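Local structure of probable alginate O-acetylase AlgJ (Pseudomonas putida, 4O8V) at residues R46-Q51 with A294-S299; Q55-I60 with Q142-G147; L254-S259 with A265-V270. The protein probably adds acetyl groups to mannuronate residues of alginate, working with partner proteins at the bacterial inner membrane. One frame throughout, in Å; residues are numbered along the deposited sequence. Where two conformers were deposited one is given.

Interaction 1 (R46-Q51 with A294-S299); sequences RDTLQQ and AQLKNS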
# COMPACT_ATOMS: atom_id res chain seq x y z
N ARG A 46 1.13 6.75 -14.67
CA ARG A 46 -0.12 6.31 -15.31
C ARG A 46 -0.04 6.43 -16.83
O ARG A 46 -0.45 5.52 -17.56
CB ARG A 46 -1.31 7.12 -14.81
CG ARG A 46 -2.63 6.80 -15.48
CD ARG A 46 -3.17 8.02 -16.24
NE ARG A 46 -4.46 7.76 -16.88
CZ ARG A 46 -4.64 7.67 -18.20
NH1 ARG A 46 -3.62 7.84 -19.02
NH2 ARG A 46 -5.85 7.43 -18.69
N ASP A 47 0.48 7.55 -17.31
CA ASP A 47 0.54 7.79 -18.75
C ASP A 47 1.56 6.85 -19.41
O ASP A 47 1.33 6.32 -20.51
CB ASP A 47 0.90 9.25 -19.04
CG ASP A 47 -0.20 10.23 -18.69
OD1 ASP A 47 -1.36 9.82 -18.39
OD2 ASP A 47 0.08 11.44 -18.72
N THR A 48 2.69 6.64 -18.73
CA THR A 48 3.74 5.73 -19.22
C THR A 48 3.22 4.28 -19.34
O THR A 48 3.42 3.61 -20.36
CB THR A 48 4.97 5.77 -18.29
OG1 THR A 48 5.54 7.08 -18.32
CG2 THR A 48 6.01 4.75 -18.71
N LEU A 49 2.54 3.81 -18.30
CA LEU A 49 1.94 2.49 -18.31
C LEU A 49 0.95 2.36 -19.47
O LEU A 49 0.99 1.38 -20.21
CB LEU A 49 1.24 2.18 -16.99
CG LEU A 49 2.19 1.97 -15.79
CD1 LEU A 49 1.41 1.85 -14.48
CD2 LEU A 49 3.01 0.70 -15.98
N GLN A 50 0.09 3.36 -19.62
CA GLN A 50 -0.95 3.29 -20.65
C GLN A 50 -0.32 3.20 -22.03
O GLN A 50 -0.81 2.45 -22.89
CB GLN A 50 -1.89 4.49 -20.56
CG GLN A 50 -3.01 4.48 -21.61
CD GLN A 50 -4.22 5.30 -21.20
OE1 GLN A 50 -4.21 6.53 -21.26
NE2 GLN A 50 -5.29 4.61 -20.78
N GLN A 51 0.77 3.92 -22.24
CA GLN A 51 1.46 3.94 -23.52
C GLN A 51 2.08 2.59 -23.89
O GLN A 51 2.33 2.33 -25.07
CB GLN A 51 2.52 5.03 -23.51
CG GLN A 51 1.89 6.40 -23.73
CD GLN A 51 2.76 7.53 -23.25
OE1 GLN A 51 3.97 7.37 -23.03
NE2 GLN A 51 2.15 8.70 -23.07
N ALA A 294 11.69 14.56 -15.99
CA ALA A 294 11.00 15.62 -16.71
C ALA A 294 9.90 15.06 -17.61
O ALA A 294 8.82 15.63 -17.70
CB ALA A 294 11.99 16.42 -17.57
N GLN A 295 10.20 13.94 -18.27
CA GLN A 295 9.24 13.30 -19.17
C GLN A 295 7.98 12.87 -18.43
O GLN A 295 6.86 13.06 -18.91
CB GLN A 295 9.88 12.09 -19.85
CG GLN A 295 10.90 12.43 -20.88
CD GLN A 295 11.23 11.26 -21.77
OE1 GLN A 295 10.68 10.16 -21.59
NE2 GLN A 295 12.11 11.47 -22.74
N LEU A 296 8.19 12.29 -17.25
CA LEU A 296 7.11 11.81 -16.41
C LEU A 296 6.20 12.96 -15.98
O LEU A 296 4.98 12.86 -16.05
CB LEU A 296 7.66 11.10 -15.17
CG LEU A 296 8.21 9.68 -15.34
CD1 LEU A 296 8.91 9.19 -14.08
CD2 LEU A 296 7.08 8.72 -15.71
N LYS A 297 6.80 14.08 -15.57
CA LYS A 297 6.00 15.19 -15.08
C LYS A 297 5.29 15.92 -16.20
O LYS A 297 4.25 16.54 -15.99
CB LYS A 297 6.87 16.15 -14.27
CG LYS A 297 7.35 15.59 -12.93
CD LYS A 297 8.33 16.55 -12.26
CE LYS A 297 7.89 17.99 -12.48
NZ LYS A 297 8.70 18.99 -11.74
N ASN A 298 5.86 15.86 -17.41
CA ASN A 298 5.33 16.62 -18.54
C ASN A 298 4.53 15.77 -19.50
O ASN A 298 4.32 16.17 -20.65
CB ASN A 298 6.47 17.30 -19.32
CG ASN A 298 7.28 18.25 -18.47
OD1 ASN A 298 6.90 18.59 -17.34
ND2 ASN A 298 8.41 18.71 -19.01
N SER A 299 4.07 14.61 -19.04
CA SER A 299 3.44 13.63 -19.93
C SER A 299 2.14 14.13 -20.57
O SER A 299 1.70 13.57 -21.58
CB SER A 299 3.16 12.33 -19.17
OG SER A 299 2.27 12.55 -18.09
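Asp-47 and Ser-299 bring their CA atoms to 6.6 Å where the last turns of helix 31-51 lie beside the C-terminal end of helix 290-297, and Thr-48 CA lies 7.5 Å from Leu-296 CA. One short hydrogen bond carries the polar half: Ser-299 OG donates to Asp-47 OD2 over 2.5 Å, reaching the oxygen on its anti side and 27° out of the carboxylate plane. The serine hydroxyl sits between its own backbone N and carbonyl carbon (chi1 61°), which brings OG in front of the aspartate. Arg-300 NE, one residue on, forms a salt bridge with the same OD2. The other oxygen, OD1, is bridged by Arg-46 NH1 at 3.1 Å; the same NH1 also reaches Gln-50 OE1, in the conformer given, from above the amide plane. Beside this, Leu-296 CD2 lies 3.4 Å from Thr-48 OG1, whose hydroxyl is hydrogen-bonded to Gly-44 O one helical turn back. Asp-47 is buried, yet both oxygens are engaged, by a hydroxyl and two arginines. That company probably favours the charged carboxylate, and it ties the modelled C-terminal end to helix 31-51.

Interaction 2 (Q55-I60 with Q142-G147); sequences QLVLAI and QSLLNG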
# COMPACT_ATOMS: atom_id res chain seq x y z
N GLN A 55 -2.88 -1.01 -17.82
CA GLN A 55 -3.84 -0.24 -17.04
C GLN A 55 -3.40 -0.14 -15.59
O GLN A 55 -3.12 -1.15 -14.94
CB GLN A 55 -5.24 -0.87 -17.10
CG GLN A 55 -5.90 -0.79 -18.47
CD GLN A 55 -6.32 0.62 -18.84
OE1 GLN A 55 -6.41 1.51 -17.99
NE2 GLN A 55 -6.57 0.84 -20.13
N LEU A 56 -3.34 1.08 -15.09
CA LEU A 56 -2.96 1.32 -13.70
C LEU A 56 -4.16 1.26 -12.78
O LEU A 56 -5.18 1.91 -13.04
CB LEU A 56 -2.30 2.68 -13.55
CG LEU A 56 -2.00 3.10 -12.10
CD1 LEU A 56 -1.07 2.09 -11.38
CD2 LEU A 56 -1.42 4.51 -12.08
N VAL A 57 -4.04 0.48 -11.72
CA VAL A 57 -5.01 0.50 -10.64
C VAL A 57 -4.25 0.92 -9.38
O VAL A 57 -3.45 0.15 -8.81
CB VAL A 57 -5.71 -0.85 -10.44
CG1 VAL A 57 -6.72 -0.75 -9.27
CG2 VAL A 57 -6.39 -1.32 -11.70
N LEU A 58 -4.48 2.16 -8.96
CA LEU A 58 -3.80 2.71 -7.80
C LEU A 58 -4.53 2.24 -6.56
O LEU A 58 -5.75 2.35 -6.51
CB LEU A 58 -3.77 4.24 -7.87
CG LEU A 58 -3.06 4.99 -6.73
CD1 LEU A 58 -1.56 4.63 -6.69
CD2 LEU A 58 -3.25 6.50 -6.91
N ALA A 59 -3.78 1.74 -5.58
CA ALA A 59 -4.38 1.22 -4.34
C ALA A 59 -3.94 2.09 -3.18
O ALA A 59 -2.86 1.88 -2.59
CB ALA A 59 -4.00 -0.22 -4.12
N ILE A 60 -4.74 3.11 -2.88
CA ILE A 60 -4.39 4.06 -1.81
C ILE A 60 -4.74 3.42 -0.46
O ILE A 60 -5.91 3.23 -0.16
CB ILE A 60 -5.14 5.41 -1.97
CG1 ILE A 60 -4.81 6.08 -3.32
CG2 ILE A 60 -4.79 6.38 -0.81
CD1 ILE A 60 -5.77 7.24 -3.64
N GLN A 142 -14.60 -2.87 -14.40
CA GLN A 142 -14.04 -2.12 -15.54
C GLN A 142 -13.53 -3.00 -16.68
O GLN A 142 -13.01 -2.48 -17.67
CB GLN A 142 -12.88 -1.23 -15.08
CG GLN A 142 -13.24 -0.28 -13.96
CD GLN A 142 -14.29 0.70 -14.38
OE1 GLN A 142 -14.36 1.08 -15.55
NE2 GLN A 142 -15.12 1.12 -13.43
N SER A 143 -13.67 -4.31 -16.53
CA SER A 143 -13.22 -5.27 -17.55
C SER A 143 -11.76 -5.08 -17.93
O SER A 143 -11.43 -5.08 -19.12
CB SER A 143 -14.10 -5.16 -18.81
OG SER A 143 -15.49 -5.22 -18.50
N LEU A 144 -10.88 -4.92 -16.94
CA LEU A 144 -9.47 -4.61 -17.22
C LEU A 144 -8.67 -5.85 -17.59
O LEU A 144 -7.63 -5.75 -18.24
CB LEU A 144 -8.83 -3.91 -16.02
CG LEU A 144 -9.50 -2.61 -15.61
CD1 LEU A 144 -8.72 -1.98 -14.47
CD2 LEU A 144 -9.58 -1.66 -16.80
N LEU A 145 -9.17 -7.01 -17.18
CA LEU A 145 -8.49 -8.27 -17.45
C LEU A 145 -9.26 -9.12 -18.43
O LEU A 145 -10.46 -9.30 -18.30
CB LEU A 145 -8.28 -9.07 -16.16
CG LEU A 145 -7.08 -8.77 -15.26
CD1 LEU A 145 -7.08 -9.68 -14.07
CD2 LEU A 145 -5.78 -8.92 -16.04
N ASN A 146 -8.55 -9.66 -19.40
CA ASN A 146 -9.10 -10.74 -20.20
C ASN A 146 -8.16 -11.94 -20.08
O ASN A 146 -7.09 -11.83 -19.47
CB ASN A 146 -9.32 -10.32 -21.66
CG ASN A 146 -8.03 -9.95 -22.40
OD1 ASN A 146 -6.94 -10.40 -22.06
ND2 ASN A 146 -8.16 -9.12 -23.43
N GLY A 147 -8.55 -13.07 -20.62
CA GLY A 147 -7.73 -14.25 -20.47
C GLY A 147 -8.45 -15.24 -19.58
O GLY A 147 -9.37 -14.86 -18.85
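Leu-144 forks over the start of strand 55-61, sending one methyl to each of two strand residues. CD1 meets Val-57 CG2 at 3.7 Å, and CD2 lies against the aliphatic part of Gln-55, 4.1 Å from its CG. The leucine holds CG beside its backbone N (chi1 -60°); CD1, anti at chi2, prolongs the chain toward Val-57, and CD2 branches off toward Gln-55. The CA of Leu-144 nevertheless stays 7.1 Å from the CA of Gln-55, a gap bridged by side chains alone, with no hydrogen bond between the two segments. Val-57 offers a single methyl, CG2, to the contact. The valine and leucine side chains meet at a slant, whereas Leu-144 lies crosswise to Gln-55.

Gln-55 and Val-57 are alternate residues of an edge strand in the parallel sheet of the SGNH hydrolase-like fold, and therefore project from the same face. Helix 125-141 packs on that face, with Leu-135 against Val-57 and Val-139 against Leu-144. The helix ends in a Schellman motif at Ser-143, whose positive phi of 54° turns the chain so that Leu-144 comes down on the strand. Leu-144 also touches Val-269 of the adjoining strand 269-275, and two residues on, Asn-146 N is hydrogen-bonded to Gln-268 OE1.

Buried Val-57 and partly exposed Gln-55 mark the inner and outer ends of the contact. In the conformer given, the glutamine bends at chi2 (-70°) and its chain turns after CG: the methylene lies against the leucine while the amide is carried off from CD2.

Interaction 3 (L254-S259 with A265-V270); sequences LKYLQS and AAPQVV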
# COMPACT_ATOMS: atom_id res chain seq x y z
N LEU A 254 9.30 3.42 -10.12
CA LEU A 254 10.23 3.93 -11.15
C LEU A 254 11.22 2.84 -11.59
O LEU A 254 11.56 2.72 -12.79
CB LEU A 254 10.97 5.17 -10.64
CG LEU A 254 10.05 6.29 -10.13
CD1 LEU A 254 10.88 7.44 -9.55
CD2 LEU A 254 9.16 6.79 -11.25
N LYS A 255 11.67 2.03 -10.63
CA LYS A 255 12.53 0.89 -10.95
C LYS A 255 11.83 -0.06 -11.90
O LYS A 255 12.41 -0.51 -12.90
CB LYS A 255 12.94 0.16 -9.67
CG LYS A 255 13.77 -1.09 -9.89
CD LYS A 255 14.42 -1.53 -8.59
CE LYS A 255 14.83 -2.99 -8.63
NZ LYS A 255 15.40 -3.40 -7.31
N TYR A 256 10.57 -0.37 -11.60
CA TYR A 256 9.79 -1.26 -12.46
C TYR A 256 9.68 -0.74 -13.90
O TYR A 256 9.84 -1.50 -14.86
CB TYR A 256 8.38 -1.45 -11.88
CG TYR A 256 7.53 -2.34 -12.76
CD1 TYR A 256 7.88 -3.66 -12.98
CD2 TYR A 256 6.40 -1.85 -13.38
CE1 TYR A 256 7.11 -4.47 -13.79
CE2 TYR A 256 5.63 -2.64 -14.20
CZ TYR A 256 5.98 -3.94 -14.40
OH TYR A 256 5.20 -4.72 -15.22
N LEU A 257 9.40 0.55 -14.06
CA LEU A 257 9.26 1.12 -15.40
C LEU A 257 10.55 1.03 -16.21
O LEU A 257 10.51 0.97 -17.43
CB LEU A 257 8.84 2.59 -15.33
CG LEU A 257 7.45 2.83 -14.72
CD1 LEU A 257 7.20 4.32 -14.58
CD2 LEU A 257 6.38 2.18 -15.59
N GLN A 258 11.70 1.01 -15.52
CA GLN A 258 12.99 0.91 -16.21
C GLN A 258 13.43 -0.53 -16.42
O GLN A 258 14.48 -0.78 -17.03
CB GLN A 258 14.06 1.68 -15.43
CG GLN A 258 13.80 3.17 -15.33
CD GLN A 258 15.01 3.95 -14.81
OE1 GLN A 258 15.79 3.44 -14.00
NE2 GLN A 258 15.17 5.18 -15.28
N SER A 259 12.64 -1.48 -15.92
CA SER A 259 13.05 -2.89 -15.91
C SER A 259 12.83 -3.60 -17.24
O SER A 259 11.92 -3.27 -18.02
CB SER A 259 12.31 -3.66 -14.81
OG SER A 259 10.96 -3.90 -15.19
N ALA A 265 7.52 -7.16 -21.66
CA ALA A 265 6.28 -7.88 -21.45
C ALA A 265 5.38 -7.09 -20.52
O ALA A 265 5.15 -7.49 -19.38
N ALA A 266 4.87 -5.96 -21.01
CA ALA A 266 3.97 -5.13 -20.22
C ALA A 266 2.70 -5.90 -19.88
O ALA A 266 2.08 -6.51 -20.75
CB ALA A 266 3.64 -3.84 -20.96
N PRO A 267 2.31 -5.89 -18.60
CA PRO A 267 1.13 -6.61 -18.14
C PRO A 267 -0.16 -5.90 -18.55
O PRO A 267 -0.11 -4.73 -18.92
CB PRO A 267 1.30 -6.60 -16.62
CG PRO A 267 2.07 -5.37 -16.36
CD PRO A 267 3.02 -5.21 -17.50
N GLN A 268 -1.29 -6.59 -18.52
CA GLN A 268 -2.57 -5.92 -18.73
C GLN A 268 -2.88 -4.90 -17.62
O GLN A 268 -3.41 -3.82 -17.90
CB GLN A 268 -3.70 -6.93 -18.83
CG GLN A 268 -3.53 -7.84 -20.04
CD GLN A 268 -4.63 -8.86 -20.16
OE1 GLN A 268 -5.70 -8.70 -19.59
NE2 GLN A 268 -4.38 -9.92 -20.92
N VAL A 269 -2.55 -5.26 -16.38
CA VAL A 269 -2.88 -4.44 -15.21
C VAL A 269 -1.68 -4.33 -14.28
O VAL A 269 -1.00 -5.32 -14.00
CB VAL A 269 -4.09 -5.05 -14.42
CG1 VAL A 269 -4.31 -4.34 -13.08
CG2 VAL A 269 -5.34 -5.01 -15.26
N VAL A 270 -1.42 -3.11 -13.80
CA VAL A 270 -0.46 -2.91 -12.72
C VAL A 270 -1.21 -2.40 -11.49
O VAL A 270 -1.88 -1.37 -11.54
CB VAL A 270 0.64 -1.91 -13.10
CG1 VAL A 270 1.54 -1.63 -11.88
CG2 VAL A 270 1.44 -2.42 -14.28
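Tyr-256 reaches from helix 250-257 to the start of strand 269-275. With chi1 at 179° the ring extends away from the backbone N toward the strand, across 10.4 Å between the CA atoms of Tyr-256 and Val-270. Packing is closest at the phenol end. Pro-267 CD lies at the ring edge, near its plane, 3.2 Å from Tyr-256 OH, with Pro-267 CG at 3.4 Å from the same oxygen. The proline and tyrosine side chains point at one another. Contact is looser along the flank, where Val-270 CG2 approaches CE2 of Tyr-256 obliquely at 4.2 Å and the valine runs alongside the ring in the reverse sense. Tyr-242 and Phe-262 also meet the ring, and Ala-213 and Val-215 of strand 212-215 touch it; this side is buried. By contrast, Lys-255 and Gln-258, on the solvent side of the helix, are exposed. At the helix end, the backbone O of Tyr-256 accepts from both Ser-259 N and Ser-259 OG, the hydroxyl at 2.7 Å on a lone pair; Ser-259 also N-caps helix 260-264. A helix laid over parallel strands and leading through a short second helix into strand 269-275 belongs to the alpha/beta/alpha layering of SGNH hydrolase-like domains.

How the interactions relate
Interactions 2 and 3 meet in the parallel sheet: strands 55-61 and 269-275 are neighbours, joined by Gln-55 O with Val-270 N and Val-57 N with Val-270 O, each pair 2.8 Å apart and probably hydrogen-bonded. Their centres lie about 13 Å apart. Interaction 1, about 13 Å from interaction 3 between centres, packs onto it through Leu-49 CD2, which lies 3.7 Å from Leu-257 CD2 and 3.9 Å from Val-270 CG2. Interaction 1 also reaches strand 55-61, with Arg-46 CB 3.8 Å from Leu-56 CD2. Along the chain, interaction 1 encloses the other two, which follow in series. All three lie away from the probable catalytic residues Asp-120, His-122 and Ser-218.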